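Local coordinates for protein CRISPR-associated endonuclease Cas1 (Thermotoga maritima, PDB 4XTK) that probably acts as a metal-dependent double-stranded DNA endonuclease in CRISPR adaptive immunity, working as a homodimer that joins Cas2, at residues Met43-Phe48 and Lys64-His69; Leu199-Val204 and Leu230-Ala235; Ile208-Leu213 and Leu304-Leu309. All blocks are in the same frame, centred on the assembly; numbering follows the deposited sequence.

Contact 1: residues Met43-Phe48 and Lys64-His69; sequences MDIKVF and KRIPIH
The imidazole of His69 overlaps the carboxylate of Asp44 and the far end of Lys46, its partner across a parallel strand pair. Asp44 OD2 approaches the ring at its edge, in the ring plane, 3.1 Å from His69 CD2, with the carboxylate turned 69° against the imidazole. Lys46 runs beside His69 and points the same way; its chain bends only at the last torsion, which brings NZ to Asp44 OD2 at 3.0 Å in a salt bridge that meets the oxygen nearly along its C-O bond. The outer ends of this trio are tied down as well: Asp44 OD1 is hydrogen-bonded to Ser10 on strand 9-13, and His69 ND1 to Thr80 on strand 77-83.

Beneath the side chains lies the ladder of a parallel sheet. Pro67 O accepts from Ile45 N, Ile45 O from His69 N, and His69 O from Val47 N at 2.8 Å, the last with a nearly straight N-H...O angle of 176°. Ile45 pairs with Ile68, and Lys46 with His69. After strand 42-47 the chain passes through strand 51-54 of a second sheet and helix 55-63, then returns parallel at 68-71; the helix covers the face bearing Ile45 and Ile68. There Ile68, its CG1 anti to the backbone N (chi1 175°), brings CD1 against Val47 CG2, while Ile45 CG1 lies 4.1 Å from Ile66 CG2. Leu61 of the helix touches Ile45, Ile66 and Ile68.

This strand pair thus has an apolar face under a helix and a polar, charged one. On the latter, a carboxylate flanked by lysine and histidine would probably stay ionised, and the salt bridge ties alternate residues of one strand together beside the histidine of the next.

Contact 2: residues Leu199-Val204 and Leu230-Ala235; sequences LLYTTV and LNLDIA
Tyr201 offers one face of its ring to Leu232 and its edge to Ala235. Leu232 CD2 stands 3.6 Å from the ring centroid and only 7° off the ring normal, a CH-pi contact placed almost exactly over the centre. Ala235 CB lies in the ring plane instead, 3.6 Å from Tyr201 CD1. Leu232 gains this position with CG anti to its own carbonyl carbon and an extended second torsion, which carry a branch that starts out to the side across to the ring. The phenol oxygen reaches past the segment, to Lys239 on the same helix as Ala235.

The segments 199-204 and 230-235, on helices 188-208 and 230-252 of the largely helical part of Cas1, have axes that approach to 8.5 Å with N-to-C directions 113° apart. Leu200, Tyr201 and Val204 all gather about the methyl group of Ala235. Leu232 also packs on His221, by similarity a manganese ligand, and Ala235 directly precedes Glu236, likewise a probable ligand, so the crossing lies beside the presumed metal site.

Val204 divides its two branches between neighbouring residues of the second helix: CG1, anti to the backbone N, meets Ile234 CB at 3.8 Å, and CG2 turns to Ala235 CB. Asn231 packs its CB on Val204 CG1 and sends its amide to the backbone of Tyr201. Its CG sits between backbone N and carbonyl carbon (chi1 62°), directing ND2 to Tyr201 O at 3.3 Å. The N-H points straight at this oxygen, which lies in the amide plane, yet the donor stands well above the carbonyl plane of Tyr201.

Contact 3: residues Ile208-Leu213 and Leu304-Leu309; sequences IYQTHL and LIKMEL
Ile208 O is gripped twice by Thr211, whose methyl group faces Leu309 of the neighbouring helix. Thr211 OG1 donates to Ile208 O at 2.6 Å, in the carbonyl plane and on a lone pair, and the backbone N of Thr211 gives the same oxygen a second bond. With OG1 between backbone N and carbonyl carbon (chi1 72°), the hydroxyl also receives Leu213 N at 3.0 Å. It therefore bridges the chain before and after it, leaving CG2 to approach Leu309 CD1 at 4.2 Å.

The backbone bond closes a type I beta turn from Ile208 to Thr211, and the bond from Leu213 N makes an ST turn that starts on Thr211. The turns follow helix 188-208 and lead the chain along helix 301-316. His212 N continues the same course by bonding to Glu313 of that helix.

Leu309 points into the bend and spreads its two methyls over it. Leu309 CD2 meets Ile208 CG1 at 3.8 Å, the two side chains crossing at about a right angle, and also Leu213 CD1, which approaches obliquely and lies 3.6 Å from Leu309 O. Leu207 and Ile234 press on Leu309 from helices 188-208 and 230-252. On the side of exposed Lys306, a water lies between Gln210 OE1 and Lys306 NZ, with a weak bond to each; the two side-chain atoms are themselves 4.3 Å apart.

Overall arrangement
Along the chain, contact 1 closes before the others open, whereas contacts 2 and 3 interleave, the segments running 199-204, 208-213, 230-235 and 304-309. Contact 1 belongs to the sheet of the N-terminal beta-rich part; its centre is about 25 Å from that of contact 2 and 17 Å from that of contact 3. Contacts 2 and 3 have centres about 10 Å apart and share helix 188-208 and its exit, with Ile208 and Leu309 packing on helix 230-252. Contact 3 also meets contact 1, where Gln210 touches Phe48 and Lys46. It therefore joins the sheet to the helical part, in which helix 230-252 carries Glu236, a manganese ligand by similarity.

Contact 1: residues Met43-Phe48 and Lys64-His69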
loop_
_atom_site.group_PDB
_atom_site.type_symbol
_atom_site.label_atom_id
_atom_site.label_comp_id
_atom_site.label_asym_id
_atom_site.label_seq_id
_atom_site.Cartn_x
_atom_site.Cartn_y
_atom_site.Cartn_z
ATOM N N MET E 43 -10.576 4.481 -13.889
ATOM C CA MET E 43 -10.466 4.372 -12.434
ATOM C C MET E 43 -9.073 4.669 -11.886
ATOM O O MET E 43 -8.951 5.121 -10.757
ATOM C CB MET E 43 -10.933 3.003 -11.953
ATOM C CG MET E 43 -10.105 1.833 -12.399
ATOM S SD MET E 43 -10.669 0.401 -11.477
ATOM C CE MET E 43 -10.260 0.908 -9.807
ATOM N N ASP E 44 -8.023 4.397 -12.654
ATOM C CA ASP E 44 -6.675 4.719 -12.188
ATOM C C ASP E 44 -5.650 4.823 -13.315
ATOM O O ASP E 44 -5.878 4.344 -14.426
ATOM C CB ASP E 44 -6.205 3.682 -11.170
ATOM C CG ASP E 44 -5.958 2.333 -11.794
ATOM O OD1 ASP E 44 -6.840 1.846 -12.531
ATOM O OD2 ASP E 44 -4.874 1.764 -11.557
ATOM N N ILE E 45 -4.513 5.443 -13.008
ATOM C CA ILE E 45 -3.424 5.588 -13.966
ATOM C C ILE E 45 -2.120 4.960 -13.468
ATOM O O ILE E 45 -1.684 5.215 -12.347
ATOM C CB ILE E 45 -3.169 7.072 -14.287
ATOM C CG1 ILE E 45 -4.440 7.722 -14.840
ATOM C CG2 ILE E 45 -2.028 7.216 -15.279
ATOM C CD1 ILE E 45 -4.390 9.234 -14.854
ATOM N N LYS E 46 -1.497 4.141 -14.311
ATOM C CA LYS E 46 -0.204 3.536 -14.000
ATOM C C LYS E 46 0.919 4.103 -14.881
ATOM O O LYS E 46 0.935 3.897 -16.095
ATOM C CB LYS E 46 -0.272 2.017 -14.165
ATOM C CG LYS E 46 -1.239 1.306 -13.222
ATOM C CD LYS E 46 -1.382 -0.153 -13.642
ATOM C CE LYS E 46 -2.475 -0.902 -12.890
ATOM N NZ LYS E 46 -2.716 -0.375 -11.519
ATOM N N VAL E 47 1.867 4.792 -14.252
ATOM C CA VAL E 47 2.940 5.486 -14.958
ATOM C C VAL E 47 4.263 4.723 -14.944
ATOM O O VAL E 47 4.889 4.574 -13.897
ATOM C CB VAL E 47 3.183 6.874 -14.342
ATOM C CG1 VAL E 47 4.374 7.552 -15.008
ATOM C CG2 VAL E 47 1.944 7.720 -14.462
ATOM N N PHE E 48 4.669 4.203 -16.095
ATOM C CA PHE E 48 5.976 3.565 -16.214
ATOM C C PHE E 48 7.080 4.453 -16.802
ATOM O O PHE E 48 8.264 4.103 -16.760
ATOM C CB PHE E 48 5.843 2.300 -17.050
ATOM C CG PHE E 48 4.984 1.257 -16.415
ATOM C CD1 PHE E 48 3.614 1.287 -16.567
ATOM C CD2 PHE E 48 5.548 0.252 -15.656
ATOM C CE1 PHE E 48 2.824 0.332 -15.989
ATOM C CE2 PHE E 48 4.761 -0.710 -15.072
ATOM C CZ PHE E 48 3.395 -0.669 -15.238
ATOM N N LYS E 64 -11.250 14.195 -9.675
ATOM C CA LYS E 64 -11.835 13.111 -10.455
ATOM C C LYS E 64 -11.754 11.786 -9.700
ATOM O O LYS E 64 -12.202 10.747 -10.194
ATOM C CB LYS E 64 -11.132 12.990 -11.810
ATOM C CG LYS E 64 -11.261 14.217 -12.697
ATOM C CD LYS E 64 -12.682 14.384 -13.213
ATOM C CE LYS E 64 -12.792 15.558 -14.177
ATOM N NZ LYS E 64 -14.150 15.666 -14.791
ATOM N N ARG E 65 -11.165 11.837 -8.508
ATOM C CA ARG E 65 -11.063 10.682 -7.625
ATOM C C ARG E 65 -10.304 9.541 -8.308
ATOM O O ARG E 65 -10.638 8.362 -8.156
ATOM C CB ARG E 65 -12.460 10.254 -7.173
ATOM C CG ARG E 65 -13.166 11.370 -6.402
ATOM C CD ARG E 65 -14.612 11.067 -6.030
ATOM N NE ARG E 65 -15.149 12.141 -5.195
ATOM C CZ ARG E 65 -16.376 12.168 -4.683
ATOM N NH1 ARG E 65 -17.222 11.173 -4.911
ATOM N NH2 ARG E 65 -16.760 13.195 -3.938
ATOM N N ILE E 66 -9.268 9.922 -9.051
ATOM C CA ILE E 66 -8.419 8.991 -9.785
ATOM C C ILE E 66 -7.023 8.922 -9.191
ATOM O O ILE E 66 -6.260 9.886 -9.284
ATOM C CB ILE E 66 -8.284 9.398 -11.263
ATOM C CG1 ILE E 66 -9.647 9.388 -11.956
ATOM C CG2 ILE E 66 -7.280 8.506 -11.972
ATOM C CD1 ILE E 66 -9.619 9.956 -13.350
ATOM N N PRO E 67 -6.671 7.778 -8.590
ATOM C CA PRO E 67 -5.306 7.642 -8.089
ATOM C C PRO E 67 -4.346 7.355 -9.226
ATOM O O PRO E 67 -4.751 6.866 -10.286
ATOM C CB PRO E 67 -5.399 6.460 -7.119
ATOM C CG PRO E 67 -6.672 5.751 -7.458
ATOM C CD PRO E 67 -7.394 6.504 -8.536
ATOM N N ILE E 68 -3.079 7.677 -9.012
ATOM C CA ILE E 68 -2.065 7.425 -10.021
ATOM C C ILE E 68 -0.929 6.633 -9.386
ATOM O O ILE E 68 -0.358 7.038 -8.367
ATOM C CB ILE E 68 -1.564 8.748 -10.662
ATOM C CG1 ILE E 68 -0.423 8.496 -11.640
ATOM C CG2 ILE E 68 -1.137 9.762 -9.609
ATOM C CD1 ILE E 68 -0.090 9.723 -12.451
ATOM N N HIS E 69 -0.643 5.473 -9.976
ATOM C CA HIS E 69 0.404 4.578 -9.489
ATOM C C HIS E 69 1.707 4.792 -10.255
ATOM O O HIS E 69 1.699 4.967 -11.474
ATOM C CB HIS E 69 -0.024 3.115 -9.617
ATOM C CG HIS E 69 -1.362 2.814 -9.019
ATOM N ND1 HIS E 69 -1.577 2.781 -7.658
ATOM C CD2 HIS E 69 -2.547 2.510 -9.596
ATOM C CE1 HIS E 69 -2.843 2.484 -7.423
ATOM N NE2 HIS E 69 -3.453 2.311 -8.581
#

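Contact 2: residues Leu199-Val204 and Leu230-Ala235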
loop_
_atom_site.group_PDB
_atom_site.type_symbol
_atom_site.label_atom_id
_atom_site.label_comp_id
_atom_site.label_asym_id
_atom_site.label_seq_id
_atom_site.Cartn_x
_atom_site.Cartn_y
_atom_site.Cartn_z
ATOM N N LEU E 199 14.938 -14.225 -8.980
ATOM C CA LEU E 199 14.528 -13.306 -10.039
ATOM C C LEU E 199 13.046 -13.473 -10.356
ATOM O O LEU E 199 12.326 -12.490 -10.520
ATOM C CB LEU E 199 15.357 -13.519 -11.308
ATOM C CG LEU E 199 16.826 -13.106 -11.223
ATOM C CD1 LEU E 199 17.527 -13.298 -12.565
ATOM C CD2 LEU E 199 16.942 -11.668 -10.736
ATOM N N LEU E 200 12.596 -14.723 -10.436
ATOM C CA LEU E 200 11.201 -15.021 -10.747
ATOM C C LEU E 200 10.282 -14.480 -9.649
ATOM O O LEU E 200 9.289 -13.812 -9.940
ATOM C CB LEU E 200 11.001 -16.534 -10.940
ATOM C CG LEU E 200 9.604 -17.035 -11.317
ATOM C CD1 LEU E 200 9.020 -16.215 -12.452
ATOM C CD2 LEU E 200 9.659 -18.491 -11.732
ATOM N N TYR E 201 10.642 -14.753 -8.397
ATOM C CA TYR E 201 9.914 -14.249 -7.239
ATOM C C TYR E 201 9.722 -12.735 -7.299
ATOM O O TYR E 201 8.644 -12.224 -7.002
ATOM C CB TYR E 201 10.647 -14.611 -5.942
ATOM C CG TYR E 201 10.778 -16.087 -5.689
ATOM C CD1 TYR E 201 9.874 -16.994 -6.241
ATOM C CD2 TYR E 201 11.809 -16.581 -4.897
ATOM C CE1 TYR E 201 10.000 -18.362 -6.012
ATOM C CE2 TYR E 201 11.939 -17.946 -4.654
ATOM C CZ TYR E 201 11.034 -18.830 -5.214
ATOM O OH TYR E 201 11.165 -20.180 -4.981
ATOM N N THR E 202 10.776 -12.023 -7.679
ATOM C CA THR E 202 10.717 -10.572 -7.759
ATOM C C THR E 202 9.821 -10.157 -8.914
ATOM O O THR E 202 9.101 -9.163 -8.833
ATOM C CB THR E 202 12.129 -9.965 -7.918
ATOM O OG1 THR E 202 12.858 -10.170 -6.708
ATOM C CG2 THR E 202 12.071 -8.468 -8.207
ATOM N N THR E 203 9.859 -10.940 -9.984
ATOM C CA THR E 203 9.088 -10.628 -11.171
ATOM C C THR E 203 7.607 -10.765 -10.889
ATOM O O THR E 203 6.826 -9.856 -11.189
ATOM C CB THR E 203 9.468 -11.531 -12.344
ATOM O OG1 THR E 203 10.837 -11.294 -12.695
ATOM C CG2 THR E 203 8.581 -11.246 -13.543
ATOM N N VAL E 204 7.225 -11.899 -10.307
ATOM C CA VAL E 204 5.833 -12.129 -9.948
ATOM C C VAL E 204 5.351 -11.048 -8.986
ATOM O O VAL E 204 4.232 -10.541 -9.119
ATOM C CB VAL E 204 5.629 -13.507 -9.306
ATOM C CG1 VAL E 204 4.154 -13.717 -8.981
ATOM C CG2 VAL E 204 6.140 -14.604 -10.229
ATOM N N LEU E 230 2.105 -14.801 -1.651
ATOM C CA LEU E 230 1.407 -14.965 -2.920
ATOM C C LEU E 230 2.346 -15.062 -4.135
ATOM O O LEU E 230 2.087 -15.839 -5.058
ATOM C CB LEU E 230 0.414 -13.817 -3.118
ATOM C CG LEU E 230 -0.476 -13.992 -4.346
ATOM C CD1 LEU E 230 -1.235 -15.302 -4.255
ATOM C CD2 LEU E 230 -1.423 -12.806 -4.541
ATOM N N ASN E 231 3.427 -14.286 -4.147
ATOM C CA ASN E 231 4.373 -14.354 -5.264
ATOM C C ASN E 231 5.061 -15.715 -5.317
ATOM O O ASN E 231 5.309 -16.253 -6.398
ATOM C CB ASN E 231 5.415 -13.242 -5.175
ATOM C CG ASN E 231 6.251 -13.343 -3.932
ATOM O OD1 ASN E 231 5.745 -13.708 -2.870
ATOM N ND2 ASN E 231 7.536 -13.029 -4.046
ATOM N N LEU E 232 5.357 -16.271 -4.144
ATOM C CA LEU E 232 5.919 -17.615 -4.070
ATOM C C LEU E 232 4.952 -18.662 -4.643
ATOM O O LEU E 232 5.356 -19.549 -5.393
ATOM C CB LEU E 232 6.273 -17.959 -2.629
ATOM C CG LEU E 232 7.256 -17.027 -1.925
ATOM C CD1 LEU E 232 7.569 -17.572 -0.533
ATOM C CD2 LEU E 232 8.535 -16.842 -2.745
ATOM N N ASP E 233 3.674 -18.545 -4.294
ATOM C CA ASP E 233 2.641 -19.439 -4.813
ATOM C C ASP E 233 2.602 -19.458 -6.347
ATOM O O ASP E 233 2.706 -20.515 -6.978
ATOM C CB ASP E 233 1.270 -19.026 -4.274
ATOM C CG ASP E 233 0.985 -19.586 -2.897
ATOM O OD1 ASP E 233 1.923 -20.084 -2.238
ATOM O OD2 ASP E 233 -0.186 -19.518 -2.472
ATOM N N ILE E 234 2.454 -18.279 -6.942
ATOM C CA ILE E 234 2.313 -18.166 -8.388
ATOM C C ILE E 234 3.596 -18.588 -9.123
ATOM O O ILE E 234 3.534 -19.260 -10.157
ATOM C CB ILE E 234 1.909 -16.722 -8.779
ATOM C CG1 ILE E 234 0.589 -16.353 -8.103
ATOM C CG2 ILE E 234 1.755 -16.577 -10.284
ATOM C CD1 ILE E 234 -0.573 -17.249 -8.508
ATOM N N ALA E 235 4.754 -18.226 -8.573
ATOM C CA ALA E 235 6.043 -18.595 -9.164
ATOM C C ALA E 235 6.206 -20.106 -9.356
ATOM O O ALA E 235 6.970 -20.544 -10.215
ATOM C CB ALA E 235 7.183 -18.062 -8.312
#

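Contact 3: residues Ile208-Leu213 and Leu304-Leu309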
loop_
_atom_site.group_PDB
_atom_site.type_symbol
_atom_site.label_atom_id
_atom_site.label_comp_id
_atom_site.label_asym_id
_atom_site.label_seq_id
_atom_site.Cartn_x
_atom_site.Cartn_y
_atom_site.Cartn_z
ATOM N N ILE E 208 2.217 -8.453 -9.352
ATOM C CA ILE E 208 1.111 -8.448 -8.406
ATOM C C ILE E 208 0.786 -7.007 -7.996
ATOM O O ILE E 208 -0.379 -6.624 -7.892
ATOM C CB ILE E 208 1.422 -9.304 -7.156
ATOM C CG1 ILE E 208 1.481 -10.795 -7.520
ATOM C CG2 ILE E 208 0.361 -9.090 -6.077
ATOM C CD1 ILE E 208 1.917 -11.702 -6.356
ATOM N N TYR E 209 1.823 -6.200 -7.794
ATOM C CA TYR E 209 1.642 -4.790 -7.465
ATOM C C TYR E 209 0.929 -4.034 -8.582
ATOM O O TYR E 209 0.451 -2.921 -8.377
ATOM C CB TYR E 209 2.988 -4.121 -7.182
ATOM C CG TYR E 209 3.527 -4.319 -5.778
ATOM C CD1 TYR E 209 2.712 -4.156 -4.666
ATOM C CD2 TYR E 209 4.868 -4.651 -5.568
ATOM C CE1 TYR E 209 3.206 -4.325 -3.392
ATOM C CE2 TYR E 209 5.375 -4.822 -4.294
ATOM C CZ TYR E 209 4.542 -4.658 -3.210
ATOM O OH TYR E 209 5.047 -4.828 -1.940
ATOM N N GLN E 210 0.869 -4.628 -9.768
ATOM C CA GLN E 210 0.152 -4.014 -10.879
ATOM C C GLN E 210 -1.278 -4.532 -10.933
ATOM O O GLN E 210 -2.007 -4.239 -11.873
ATOM C CB GLN E 210 0.866 -4.270 -12.209
ATOM C CG GLN E 210 2.320 -3.809 -12.219
ATOM C CD GLN E 210 3.024 -4.074 -13.537
ATOM O OE1 GLN E 210 2.412 -4.524 -14.507
ATOM N NE2 GLN E 210 4.326 -3.825 -13.567
ATOM N N THR E 211 -1.661 -5.322 -9.933
ATOM C CA THR E 211 -3.026 -5.853 -9.830
ATOM C C THR E 211 -3.767 -5.354 -8.593
ATOM O O THR E 211 -3.297 -4.467 -7.878
ATOM C CB THR E 211 -3.065 -7.397 -9.779
ATOM O OG1 THR E 211 -2.580 -7.848 -8.507
ATOM C CG2 THR E 211 -2.250 -8.003 -10.912
ATOM N N HIS E 212 -4.945 -5.924 -8.371
ATOM C CA HIS E 212 -5.761 -5.612 -7.204
ATOM C C HIS E 212 -5.484 -6.588 -6.065
ATOM O O HIS E 212 -6.141 -6.536 -5.020
ATOM C CB HIS E 212 -7.248 -5.643 -7.563
ATOM C CG HIS E 212 -7.656 -4.597 -8.549
ATOM N ND1 HIS E 212 -8.591 -4.831 -9.532
ATOM C CD2 HIS E 212 -7.265 -3.310 -8.701
ATOM C CE1 HIS E 212 -8.754 -3.736 -10.256
ATOM N NE2 HIS E 212 -7.961 -2.798 -9.770
ATOM N N LEU E 213 -4.529 -7.491 -6.283
ATOM C CA LEU E 213 -4.143 -8.477 -5.274
ATOM C C LEU E 213 -3.144 -7.907 -4.282
ATOM O O LEU E 213 -2.359 -7.027 -4.620
ATOM C CB LEU E 213 -3.556 -9.723 -5.937
ATOM C CG LEU E 213 -4.500 -10.572 -6.793
ATOM C CD1 LEU E 213 -3.717 -11.359 -7.846
ATOM C CD2 LEU E 213 -5.305 -11.514 -5.908
ATOM N N LEU E 304 1.652 -14.567 -19.456
ATOM C CA LEU E 304 1.161 -15.784 -18.817
ATOM C C LEU E 304 1.052 -15.610 -17.306
ATOM O O LEU E 304 0.081 -16.062 -16.689
ATOM C CB LEU E 304 2.064 -16.978 -19.138
ATOM C CG LEU E 304 1.773 -17.749 -20.429
ATOM C CD1 LEU E 304 2.584 -19.031 -20.466
ATOM C CD2 LEU E 304 0.290 -18.050 -20.574
ATOM N N ILE E 305 2.051 -14.961 -16.715
ATOM C CA ILE E 305 2.036 -14.692 -15.282
ATOM C C ILE E 305 0.907 -13.710 -14.983
ATOM O O ILE E 305 0.132 -13.903 -14.047
ATOM C CB ILE E 305 3.384 -14.129 -14.791
ATOM C CG1 ILE E 305 4.513 -15.114 -15.106
ATOM C CG2 ILE E 305 3.344 -13.848 -13.297
ATOM C CD1 ILE E 305 5.895 -14.566 -14.829
ATOM N N LYS E 306 0.812 -12.670 -15.804
ATOM C CA LYS E 306 -0.256 -11.690 -15.693
ATOM C C LYS E 306 -1.620 -12.374 -15.718
ATOM O O LYS E 306 -2.495 -12.063 -14.910
ATOM C CB LYS E 306 -0.169 -10.663 -16.830
ATOM C CG LYS E 306 0.848 -9.547 -16.629
ATOM C CD LYS E 306 0.916 -8.668 -17.874
ATOM C CE LYS E 306 2.150 -7.774 -17.899
ATOM N NZ LYS E 306 1.821 -6.373 -18.296
ATOM N N MET E 307 -1.782 -13.312 -16.649
ATOM C CA MET E 307 -3.054 -13.994 -16.849
ATOM C C MET E 307 -3.431 -14.849 -15.646
ATOM O O MET E 307 -4.599 -14.905 -15.253
ATOM C CB MET E 307 -3.006 -14.860 -18.104
ATOM C CG MET E 307 -3.031 -14.076 -19.405
ATOM S SD MET E 307 -2.986 -15.157 -20.848
ATOM C CE MET E 307 -4.157 -16.415 -20.333
ATOM N N GLU E 308 -2.436 -15.509 -15.064
ATOM C CA GLU E 308 -2.658 -16.362 -13.904
ATOM C C GLU E 308 -3.104 -15.531 -12.705
ATOM O O GLU E 308 -3.957 -15.953 -11.920
ATOM C CB GLU E 308 -1.390 -17.151 -13.566
ATOM C CG GLU E 308 -1.616 -18.280 -12.583
ATOM C CD GLU E 308 -2.568 -19.336 -13.116
ATOM O OE1 GLU E 308 -2.617 -19.532 -14.351
ATOM O OE2 GLU E 308 -3.261 -19.977 -12.296
ATOM N N LEU E 309 -2.525 -14.342 -12.580
ATOM C CA LEU E 309 -2.914 -13.410 -11.536
ATOM C C LEU E 309 -4.355 -12.953 -11.724
ATOM O O LEU E 309 -5.114 -12.844 -10.758
ATOM C CB LEU E 309 -1.981 -12.209 -11.531
ATOM C CG LEU E 309 -0.543 -12.530 -11.145
ATOM C CD1 LEU E 309 0.304 -11.277 -11.280
ATOM C CD2 LEU E 309 -0.481 -13.109 -9.728
HETATM O O HOH W 1 4.550 -4.555 -17.155
#